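Local coordinates for endo-beta-1,2-glucanase (Talaromyces funiculosus, PDB 6IMV), which hydrolyses beta-1,2-glucans from within the chain as a fungal endo-acting glycoside hydrolase and binds the disaccharide sophorose, at residues L258-G263 against Y461-E466. Sequence-based numbering, arbitrary orientation.
Sequences LQFFGG and YNTFVE
F260 rests the outer edge of its ring against T463 and F464, two successive residues on helix 461-475. The ring leads with two neighbouring carbons. F260 CE1 lies 3.8 Å from T463 CG2, with T463 CB in the plane of the ring. Next to it, F260 CZ reaches F464 CB at 4.0 Å. Neither face of the F260 ring meets helix 461-475; its rim makes that contact, and W256, one turn earlier, meets the same ring nearly parallel, their planes about 10° apart. Having CG anti to its carbonyl carbon (chi1 -68°), F260 reaches across a separation of 9.0 Å between its CA and T463 CA. Q259 comes in beside it on an extended chain, and its amide NE2 stops 3.5 Å from T463 CG2, a van der Waals contact with a methyl. The other end of that amide is engaged by W273, whose NE1 is hydrogen-bonded to Q259 OE1 and helps fix how the group is turned. T463 therefore offers one methyl to both residues. F464 contributes its CB, since its ring, with CG anti to the backbone N (chi1 174°), leads away from residues 258-263. With only a methyl group at F260, as in an alanine, T463 CG2 and F464 CB would probably face a gap. The join is mainly apolar packing, with one amide against a methyl, between the last turn of helix 252-261 and the first turn of helix 461-475, with M455 of helix 448-457 and W171 of helix 163-182 also touching F260.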
# COMPACT_ATOMS: atom_id res chain seq x y z
N LEU A 258 17.13 -7.54 3.22
CA LEU A 258 18.15 -8.29 3.94
C LEU A 258 19.02 -9.08 2.95
O LEU A 258 20.24 -9.06 3.06
CB LEU A 258 17.50 -9.23 4.95
CG LEU A 258 17.07 -8.59 6.27
CD1 LEU A 258 16.25 -9.56 7.10
CD2 LEU A 258 18.28 -8.11 7.05
N GLN A 259 18.38 -9.78 2.01
CA GLN A 259 19.12 -10.65 1.09
C GLN A 259 20.12 -9.83 0.28
O GLN A 259 21.29 -10.19 0.20
CB GLN A 259 18.20 -11.40 0.14
CG GLN A 259 18.96 -12.03 -1.02
CD GLN A 259 18.16 -13.09 -1.75
OE1 GLN A 259 17.08 -13.47 -1.33
NE2 GLN A 259 18.71 -13.57 -2.85
N PHE A 260 19.66 -8.76 -0.37
CA PHE A 260 20.51 -8.03 -1.29
C PHE A 260 21.52 -7.15 -0.56
O PHE A 260 22.62 -6.99 -1.06
CB PHE A 260 19.67 -7.20 -2.25
CG PHE A 260 18.86 -8.02 -3.22
CD1 PHE A 260 19.45 -9.04 -3.95
CD2 PHE A 260 17.51 -7.76 -3.41
CE1 PHE A 260 18.70 -9.78 -4.85
CE2 PHE A 260 16.76 -8.52 -4.30
CZ PHE A 260 17.36 -9.53 -5.02
N PHE A 261 21.16 -6.57 0.59
CA PHE A 261 21.92 -5.45 1.17
C PHE A 261 22.36 -5.67 2.62
O PHE A 261 23.11 -4.85 3.15
CB PHE A 261 21.09 -4.18 1.09
CG PHE A 261 20.69 -3.82 -0.32
CD1 PHE A 261 21.65 -3.63 -1.30
CD2 PHE A 261 19.35 -3.65 -0.65
CE1 PHE A 261 21.28 -3.30 -2.59
CE2 PHE A 261 18.98 -3.32 -1.95
CZ PHE A 261 19.95 -3.15 -2.92
N GLY A 262 21.91 -6.75 3.27
CA GLY A 262 22.07 -6.90 4.70
C GLY A 262 23.42 -7.46 5.12
O GLY A 262 23.74 -7.42 6.30
N GLY A 263 24.19 -8.00 4.17
CA GLY A 263 25.46 -8.67 4.43
C GLY A 263 25.28 -10.08 4.99
O GLY A 263 26.10 -10.55 5.77
N TYR A 461 18.87 -7.88 -10.32
CA TYR A 461 17.64 -8.27 -11.02
C TYR A 461 17.63 -9.78 -11.32
O TYR A 461 16.62 -10.46 -11.08
CB TYR A 461 17.46 -7.46 -12.30
CG TYR A 461 16.25 -7.86 -13.10
CD1 TYR A 461 15.00 -7.34 -12.80
CD2 TYR A 461 16.34 -8.80 -14.11
CE1 TYR A 461 13.87 -7.72 -13.51
CE2 TYR A 461 15.22 -9.19 -14.83
CZ TYR A 461 13.98 -8.65 -14.52
OH TYR A 461 12.87 -9.04 -15.21
N ASN A 462 18.74 -10.30 -11.84
CA ASN A 462 18.81 -11.71 -12.25
C ASN A 462 18.61 -12.61 -11.03
O ASN A 462 17.92 -13.63 -11.13
CB ASN A 462 20.11 -12.06 -12.99
CG ASN A 462 20.14 -11.49 -14.39
OD1 ASN A 462 19.11 -11.07 -14.91
ND2 ASN A 462 21.31 -11.46 -15.01
N THR A 463 19.19 -12.23 -9.89
CA THR A 463 19.06 -12.99 -8.65
C THR A 463 17.59 -13.03 -8.20
O THR A 463 17.09 -14.10 -7.81
CB THR A 463 19.93 -12.41 -7.53
OG1 THR A 463 21.29 -12.52 -7.95
CG2 THR A 463 19.76 -13.13 -6.21
N PHE A 464 16.93 -11.87 -8.24
CA PHE A 464 15.51 -11.76 -7.91
C PHE A 464 14.70 -12.77 -8.73
O PHE A 464 13.96 -13.61 -8.17
CB PHE A 464 15.02 -10.33 -8.16
CG PHE A 464 13.54 -10.12 -7.98
CD1 PHE A 464 13.01 -9.89 -6.72
CD2 PHE A 464 12.68 -10.15 -9.07
CE1 PHE A 464 11.65 -9.70 -6.55
CE2 PHE A 464 11.32 -9.95 -8.90
CZ PHE A 464 10.80 -9.73 -7.64
N VAL A 465 14.86 -12.70 -10.05
CA VAL A 465 14.06 -13.53 -10.98
C VAL A 465 14.30 -15.01 -10.68
O VAL A 465 13.35 -15.78 -10.50
CB VAL A 465 14.34 -13.18 -12.46
CG1 VAL A 465 13.63 -14.14 -13.39
CG2 VAL A 465 13.96 -11.74 -12.78
N GLU A 466 15.58 -15.40 -10.61
CA GLU A 466 15.96 -16.81 -10.39
C GLU A 466 15.31 -17.35 -9.11
O GLU A 466 14.70 -18.40 -9.10
CB GLU A 466 17.48 -16.94 -10.28
CG GLU A 466 17.94 -18.34 -9.90
CD GLU A 466 19.44 -18.48 -9.79
OE1 GLU A 466 20.05 -17.79 -8.96
OE2 GLU A 466 19.99 -19.27 -10.56